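Local coordinates for protein fructose-1,6-bisphosphatase/inositol-1-monophosphatase (Thermotoga maritima, PDB 2P3N) that removes phosphate from inositol 1-phosphate and fructose 1,6-bisphosphate, among other phosphate esters, as a magnesium-dependent homotetrameric phosphatase, at residues G151-F156 with W195-W200; V147-S152 with R172-A177. All coordinates share one frame; numbering follows the deposited sequence.

Interaction 1: residues G151-F156 with W195-W200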
ATOM      1  N   GLY A 151      23.373   3.927  13.476  1.00 45.83           N
ATOM      2  CA  GLY A 151      22.338   3.728  14.480  1.00 48.52           C
ATOM      3  C   GLY A 151      22.610   4.629  15.673  1.00 49.32           C
ATOM      4  O   GLY A 151      23.736   5.094  15.844  1.00 51.39           O
ATOM      5  N   SER A 152      21.601   4.888  16.497  1.00 52.55           N
ATOM      6  CA  SER A 152      21.795   5.753  17.656  1.00 61.45           C
ATOM      7  C   SER A 152      22.615   5.093  18.760  1.00 68.47           C
ATOM      8  O   SER A 152      22.098   4.298  19.544  1.00 68.90           O
ATOM      9  CB  SER A 152      20.447   6.183  18.215  1.00 57.84           C
ATOM     10  OG  SER A 152      19.690   6.838  17.217  1.00 66.75           O
ATOM     11  N   TYR A 153      23.896   5.437  18.825  1.00 74.88           N
ATOM     12  CA  TYR A 153      24.779   4.866  19.830  1.00 81.32           C
ATOM     13  C   TYR A 153      25.273   5.909  20.806  1.00 85.65           C
ATOM     14  O   TYR A 153      24.975   7.094  20.680  1.00 84.75           O
ATOM     15  CB  TYR A 153      25.980   4.200  19.162  1.00 84.67           C
ATOM     16  CG  TYR A 153      25.590   3.265  18.049  1.00 88.51           C
ATOM     17  CD1 TYR A 153      24.698   2.219  18.277  1.00 89.76           C
ATOM     18  CD2 TYR A 153      26.089   3.440  16.759  1.00 89.68           C
ATOM     19  CE1 TYR A 153      24.310   1.368  17.248  1.00 90.87           C
ATOM     20  CE2 TYR A 153      25.707   2.593  15.721  1.00 89.87           C
ATOM     21  CZ  TYR A 153      24.818   1.562  15.973  1.00 89.77           C
ATOM     22  OH  TYR A 153      24.431   0.721  14.958  1.00 87.19           O
ATOM     23  N   VAL A 154      26.044   5.438  21.778  1.00 91.14           N
ATOM     24  CA  VAL A 154      26.626   6.270  22.820  1.00 94.16           C
ATOM     25  C   VAL A 154      27.126   7.614  22.283  1.00 94.09           C
ATOM     26  O   VAL A 154      26.336   8.510  21.998  1.00 98.08           O
ATOM     27  CB  VAL A 154      27.783   5.493  23.522  1.00 98.96           C
ATOM     28  CG1 VAL A 154      28.847   5.091  22.501  1.00 98.67           C
ATOM     29  CG2 VAL A 154      28.375   6.320  24.649  1.00102.01           C
ATOM     30  N   ASP A 155      28.438   7.746  22.146  1.00 87.67           N
ATOM     31  CA  ASP A 155      29.045   8.969  21.654  1.00 82.38           C
ATOM     32  C   ASP A 155      29.440   8.775  20.203  1.00 77.97           C
ATOM     33  O   ASP A 155      29.790   9.728  19.509  1.00 75.77           O
ATOM     34  CB  ASP A 155      30.292   9.295  22.475  1.00 83.63           C
ATOM     35  CG  ASP A 155      29.968   9.688  23.906  1.00 86.34           C
ATOM     36  OD1 ASP A 155      29.307   8.902  24.614  1.00 93.09           O
ATOM     37  OD2 ASP A 155      30.381  10.790  24.327  1.00 85.91           O
ATOM     38  N   PHE A 156      29.387   7.523  19.762  1.00 73.94           N
ATOM     39  CA  PHE A 156      29.746   7.143  18.401  1.00 69.52           C
ATOM     40  C   PHE A 156      28.988   7.918  17.326  1.00 66.72           C
ATOM     41  O   PHE A 156      29.585   8.597  16.484  1.00 65.77           O
ATOM     42  CB  PHE A 156      29.493   5.650  18.217  1.00 70.83           C
ATOM     43  CG  PHE A 156      29.884   5.134  16.873  1.00 73.50           C
ATOM     44  CD1 PHE A 156      29.069   5.348  15.766  1.00 73.12           C
ATOM     45  CD2 PHE A 156      31.083   4.450  16.706  1.00 76.08           C
ATOM     46  CE1 PHE A 156      29.443   4.890  14.510  1.00 75.73           C
ATOM     47  CE2 PHE A 156      31.472   3.984  15.454  1.00 78.61           C
ATOM     48  CZ  PHE A 156      30.649   4.204  14.351  1.00 79.38           C
ATOM     49  N   TRP A 195      27.381  -0.728  15.966  1.00 67.49           N
ATOM     50  CA  TRP A 195      28.285  -0.892  17.094  1.00 68.98           C
ATOM     51  C   TRP A 195      27.592  -1.581  18.262  1.00 70.83           C
ATOM     52  O   TRP A 195      26.536  -1.145  18.712  1.00 72.05           O
ATOM     53  CB  TRP A 195      28.762   0.492  17.525  1.00 63.79           C
ATOM     54  CG  TRP A 195      30.083   0.518  18.183  1.00 58.57           C
ATOM     55  CD1 TRP A 195      31.088  -0.395  18.043  1.00 58.81           C
ATOM     56  CD2 TRP A 195      30.608   1.576  18.994  1.00 57.96           C
ATOM     57  NE1 TRP A 195      32.213   0.033  18.712  1.00 60.09           N
ATOM     58  CE2 TRP A 195      31.947   1.239  19.304  1.00 58.74           C
ATOM     59  CE3 TRP A 195      30.080   2.778  19.486  1.00 58.38           C
ATOM     60  CZ2 TRP A 195      32.771   2.067  20.084  1.00 59.45           C
ATOM     61  CZ3 TRP A 195      30.901   3.605  20.265  1.00 59.29           C
ATOM     62  CH2 TRP A 195      32.231   3.242  20.552  1.00 60.31           C
ATOM     63  N   ARG A 196      28.203  -2.650  18.758  1.00 71.11           N
ATOM     64  CA  ARG A 196      27.653  -3.395  19.885  1.00 67.77           C
ATOM     65  C   ARG A 196      26.248  -3.887  19.592  1.00 63.60           C
ATOM     66  O   ARG A 196      25.307  -3.536  20.299  1.00 63.21           O
ATOM     67  CB  ARG A 196      27.613  -2.522  21.144  1.00 76.76           C
ATOM     68  CG  ARG A 196      28.880  -1.729  21.408  1.00 85.97           C
ATOM     69  CD  ARG A 196      28.898  -1.224  22.839  1.00 91.49           C
ATOM     70  NE  ARG A 196      29.806  -0.097  23.016  1.00 95.91           N
ATOM     71  CZ  ARG A 196      29.620   1.102  22.472  1.00100.68           C
ATOM     72  NH1 ARG A 196      28.559   1.335  21.709  1.00104.24           N
ATOM     73  NH2 ARG A 196      30.488   2.074  22.706  1.00105.32           N
ATOM     74  N   ILE A 197      26.110  -4.701  18.551  1.00 61.80           N
ATOM     75  CA  ILE A 197      24.814  -5.247  18.165  1.00 57.69           C
ATOM     76  C   ILE A 197      24.832  -6.776  18.282  1.00 57.64           C
ATOM     77  O   ILE A 197      25.891  -7.395  18.216  1.00 58.21           O
ATOM     78  CB  ILE A 197      24.467  -4.853  16.709  1.00 55.13           C
ATOM     79  CG1 ILE A 197      25.337  -5.639  15.720  1.00 51.69           C
ATOM     80  CG2 ILE A 197      24.687  -3.363  16.510  1.00 54.48           C
ATOM     81  CD1 ILE A 197      26.806  -5.400  15.864  1.00 47.26           C
ATOM     82  N   ASN A 198      23.667  -7.392  18.465  1.00 56.90           N
ATOM     83  CA  ASN A 198      23.620  -8.844  18.569  1.00 54.96           C
ATOM     84  C   ASN A 198      23.373  -9.439  17.193  1.00 52.34           C
ATOM     85  O   ASN A 198      22.987  -8.734  16.264  1.00 54.46           O
ATOM     86  CB  ASN A 198      22.527  -9.280  19.535  1.00 57.49           C
ATOM     87  CG  ASN A 198      22.658  -8.623  20.885  1.00 56.69           C
ATOM     88  OD1 ASN A 198      22.154  -7.520  21.101  1.00 55.83           O
ATOM     89  ND2 ASN A 198      23.350  -9.287  21.801  1.00 49.15           N
ATOM     90  N   PRO A 199      23.593 -10.750  17.040  1.00 49.14           N
ATOM     91  CA  PRO A 199      23.376 -11.367  15.733  1.00 45.09           C
ATOM     92  C   PRO A 199      21.972 -11.295  15.163  1.00 44.34           C
ATOM     93  O   PRO A 199      21.799 -11.479  13.961  1.00 44.75           O
ATOM     94  CB  PRO A 199      23.858 -12.809  15.940  1.00 41.44           C
ATOM     95  CG  PRO A 199      23.661 -13.036  17.387  1.00 45.16           C
ATOM     96  CD  PRO A 199      24.124 -11.733  17.995  1.00 47.52           C
ATOM     97  N   TRP A 200      20.963 -11.032  15.993  1.00 40.22           N
ATOM     98  CA  TRP A 200      19.597 -10.966  15.456  1.00 39.10           C
ATOM     99  C   TRP A 200      19.319  -9.660  14.734  1.00 41.07           C
ATOM    100  O   TRP A 200      18.330  -9.545  14.000  1.00 39.02           O
ATOM    101  CB  TRP A 200      18.544 -11.195  16.553  1.00 33.66           C
ATOM    102  CG  TRP A 200      18.716 -10.398  17.800  1.00 36.05           C
ATOM    103  CD1 TRP A 200      18.394  -9.086  18.000  1.00 39.13           C
ATOM    104  CD2 TRP A 200      19.221 -10.881  19.043  1.00 38.13           C
ATOM    105  NE1 TRP A 200      18.662  -8.722  19.297  1.00 40.85           N
ATOM    106  CE2 TRP A 200      19.172  -9.808  19.960  1.00 39.39           C
ATOM    107  CE3 TRP A 200      19.711 -12.122  19.473  1.00 36.30           C
ATOM    108  CZ2 TRP A 200      19.593  -9.935  21.281  1.00 42.18           C
ATOM    109  CZ3 TRP A 200      20.126 -12.250  20.786  1.00 42.39           C
ATOM    110  CH2 TRP A 200      20.064 -11.160  21.678  1.00 42.87           C
TER
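The backbone N of Trp195 lies over the rim of the Tyr153 ring, 3.4 Å from its CZ and equally 3.4 Å from its OH. Beside it the CB of Trp195 stands above the centre of the same ring, 4.1 Å from the centroid and 11° off its normal, a CH-pi contact for which the flat tyrosine offers a whole face. Gly151 O lies over the other face, toward the rim, so the ring is sandwiched between a carbonyl of its own loop and the Trp195 methylene. Both segments leave the C-terminal ends of neighbouring parallel strands, 147-150 and 191-195; the second runs on into the Trp-Asp signature of the inositol monophosphatase family, where the side chain of Asp201 accepts from Asn198 N. With CG anti to the backbone N (chi1 -153°), the indole of Trp195 reaches past Tyr153 to Phe156, and it is broad enough to take a partner on each face. Phe156 CD2 lies over one, its ring oblique to the six-membered ring at 46° with centroids 4.9 Å apart, and Phe219 meets the indole too. Over the opposite face lies the guanidinium of Arg196, probably a substrate-binding residue, carried back by a chain extended from CG to NE. Val154 suits the corner between them: its short CG1 branch touches Trp195 CZ3 at 3.4 Å and Arg196 NH2 at 3.4 Å.

Interaction 2: residues V147-S152 with R172-A177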
ATOM      1  N   VAL A 147      25.285   8.340   0.391  1.00 51.63           N
ATOM      2  CA  VAL A 147      24.382   8.525   1.511  1.00 48.89           C
ATOM      3  C   VAL A 147      24.620   7.328   2.415  1.00 48.89           C
ATOM      4  O   VAL A 147      24.319   6.185   2.051  1.00 49.22           O
ATOM      5  CB  VAL A 147      22.912   8.569   1.069  1.00 45.58           C
ATOM      6  CG1 VAL A 147      22.011   8.699   2.280  1.00 38.08           C
ATOM      7  CG2 VAL A 147      22.696   9.751   0.149  1.00 51.45           C
ATOM      8  N   GLY A 148      25.197   7.600   3.584  1.00 48.25           N
ATOM      9  CA  GLY A 148      25.495   6.548   4.537  1.00 44.27           C
ATOM     10  C   GLY A 148      24.524   6.536   5.693  1.00 42.98           C
ATOM     11  O   GLY A 148      23.740   7.478   5.862  1.00 39.96           O
ATOM     12  N   SER A 149      24.590   5.481   6.502  1.00 44.42           N
ATOM     13  CA  SER A 149      23.686   5.342   7.637  1.00 48.89           C
ATOM     14  C   SER A 149      24.375   4.847   8.918  1.00 49.02           C
ATOM     15  O   SER A 149      25.427   4.211   8.859  1.00 50.50           O
ATOM     16  CB  SER A 149      22.555   4.381   7.246  1.00 46.00           C
ATOM     17  OG  SER A 149      21.515   4.389   8.208  1.00 56.23           O
ATOM     18  N   THR A 150      23.774   5.152  10.070  1.00 48.05           N
ATOM     19  CA  THR A 150      24.286   4.716  11.375  1.00 44.82           C
ATOM     20  C   THR A 150      23.111   4.535  12.322  1.00 43.02           C
ATOM     21  O   THR A 150      21.993   4.943  12.013  1.00 44.32           O
ATOM     22  CB  THR A 150      25.220   5.757  12.029  1.00 46.46           C
ATOM     23  OG1 THR A 150      26.277   6.090  11.127  1.00 56.59           O
ATOM     24  CG2 THR A 150      25.841   5.196  13.304  1.00 41.71           C
ATOM     25  N   GLY A 151      23.373   3.927  13.476  1.00 45.83           N
ATOM     26  CA  GLY A 151      22.338   3.728  14.480  1.00 48.52           C
ATOM     27  C   GLY A 151      22.610   4.629  15.673  1.00 49.32           C
ATOM     28  O   GLY A 151      23.736   5.094  15.844  1.00 51.39           O
ATOM     29  N   SER A 152      21.601   4.888  16.497  1.00 52.55           N
ATOM     30  CA  SER A 152      21.795   5.753  17.656  1.00 61.45           C
ATOM     31  C   SER A 152      22.615   5.093  18.760  1.00 68.47           C
ATOM     32  O   SER A 152      22.098   4.298  19.544  1.00 68.90           O
ATOM     33  CB  SER A 152      20.447   6.183  18.215  1.00 57.84           C
ATOM     34  OG  SER A 152      19.690   6.838  17.217  1.00 66.75           O
ATOM     35  N   ARG A 172      22.114   9.120   7.261  1.00 43.38           N
ATOM     36  CA  ARG A 172      20.786   8.744   7.741  1.00 40.22           C
ATOM     37  C   ARG A 172      20.765   7.910   9.017  1.00 39.06           C
ATOM     38  O   ARG A 172      21.631   7.064   9.254  1.00 39.21           O
ATOM     39  CB  ARG A 172      20.022   7.989   6.646  1.00 41.84           C
ATOM     40  CG  ARG A 172      19.631   8.840   5.439  1.00 40.91           C
ATOM     41  CD  ARG A 172      18.849  10.089   5.871  1.00 44.10           C
ATOM     42  NE  ARG A 172      18.581  11.005   4.761  1.00 41.69           N
ATOM     43  CZ  ARG A 172      18.703  12.328   4.837  1.00 48.13           C
ATOM     44  NH1 ARG A 172      18.433  13.079   3.777  1.00 51.37           N
ATOM     45  NH2 ARG A 172      19.106  12.902   5.967  1.00 57.34           N
ATOM     46  N   ILE A 173      19.751   8.178   9.833  1.00 39.61           N
ATOM     47  CA  ILE A 173      19.512   7.476  11.092  1.00 39.16           C
ATOM     48  C   ILE A 173      18.004   7.221  11.085  1.00 40.48           C
ATOM     49  O   ILE A 173      17.224   8.045  11.577  1.00 39.10           O
ATOM     50  CB  ILE A 173      19.863   8.357  12.292  1.00 36.27           C
ATOM     51  CG1 ILE A 173      21.357   8.669  12.280  1.00 35.55           C
ATOM     52  CG2 ILE A 173      19.462   7.659  13.576  1.00 38.40           C
ATOM     53  CD1 ILE A 173      21.799   9.550  13.417  1.00 45.56           C
ATOM     54  N   LEU A 174      17.612   6.078  10.521  1.00 41.17           N
ATOM     55  CA  LEU A 174      16.208   5.710  10.365  1.00 43.71           C
ATOM     56  C   LEU A 174      15.574   5.003  11.539  1.00 45.71           C
ATOM     57  O   LEU A 174      14.423   5.277  11.867  1.00 46.96           O
ATOM     58  CB  LEU A 174      16.038   4.840   9.124  1.00 50.06           C
ATOM     59  CG  LEU A 174      16.786   5.272   7.864  1.00 54.38           C
ATOM     60  CD1 LEU A 174      18.286   5.040   8.053  1.00 57.80           C
ATOM     61  CD2 LEU A 174      16.281   4.461   6.680  1.00 60.44           C
ATOM     62  N   GLY A 175      16.297   4.067  12.148  1.00 46.70           N
ATOM     63  CA  GLY A 175      15.748   3.380  13.302  1.00 47.37           C
ATOM     64  C   GLY A 175      15.746   1.870  13.293  1.00 48.70           C
ATOM     65  O   GLY A 175      15.540   1.257  14.342  1.00 53.68           O
ATOM     66  N   SER A 176      15.980   1.264  12.134  1.00 46.02           N
ATOM     67  CA  SER A 176      15.980  -0.189  12.045  1.00 44.60           C
ATOM     68  C   SER A 176      17.290  -0.745  11.507  1.00 42.43           C
ATOM     69  O   SER A 176      17.635  -0.548  10.345  1.00 42.84           O
ATOM     70  CB  SER A 176      14.814  -0.664  11.166  1.00 41.37           C
ATOM     71  OG  SER A 176      14.638  -2.072  11.258  1.00 33.96           O
ATOM     72  N   ALA A 177      18.012  -1.445  12.371  1.00 43.72           N
ATOM     73  CA  ALA A 177      19.283  -2.051  12.006  1.00 46.01           C
ATOM     74  C   ALA A 177      19.128  -2.970  10.789  1.00 44.76           C
ATOM     75  O   ALA A 177      19.738  -2.753   9.738  1.00 42.59           O
ATOM     76  CB  ALA A 177      19.823  -2.843  13.187  1.00 47.38           C
TER
HETATM   77  O   HOH W   1      19.326   3.894  12.580  1.00 47.66           O
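Arg172 O takes two donors from the neighbouring strand. Thr150 N reaches it at 3.0 Å, nearly along the C=O axis, while Ser149 OG, 2.9 Å away, donates from well above the carbonyl plane, 57° out of it. The serine can do this because its OG is anti to the backbone N (chi1 -169°), which also sets it against Leu174 CD1; a weak further bond links it to Asn180. The N-H of Arg172 faces the same strand and is satisfied by Gly148 O, at 2.7 Å and in the carbonyl plane. This is the parallel pattern expected where strands 147-150 and 170-172 are joined through helix 156-167 as a beta-alpha-beta crossover. Beyond Arg172 a water takes over, donating to Thr150 O at 2.9 Å and accepting from Gly175 N at 3.1 Å. Glycine fits there because, at phi 128°, a CB would jam against the preceding carbonyl. Ser176, N-cap of helix 177-185, has its OG hydrogen-bonded to Ser95 OG and to Asp82 O. Asp82 is probably a magnesium ligand, and Arg172 and Ala177 probably bind substrate. Arg172 NE and NH1 find partners outside the two segments; apolar Ile173 packs on Ile173 of the second subunit, to which its backbone also hydrogen-bonds.

How the interactions relate
The contacts lie 10 Å apart, centre to centre, and start from one piece of chain: Gly151 and Ser152 belong to both. Interaction 2 joins strand 147-150 to 170-172, an outermost strand of the five-stranded mixed sheet within this chain; interaction 1 follows the loop beyond 147-150 to the end of strand 191-195, its neighbour on the other side. Along the chain residues 147-156 come first and lead into helix 156-167; the loop 172-177 follows, then helix 177-185, and segment 195-200 is last. The two also touch directly, Phe156 CE1 lying 3.8 Å from Thr150 CG2. Residues assigned by similarity to the substrate site, Arg172, Ala177 and Arg196, are thereby carried by one sheet and its connections, and both contacts reach the second subunit.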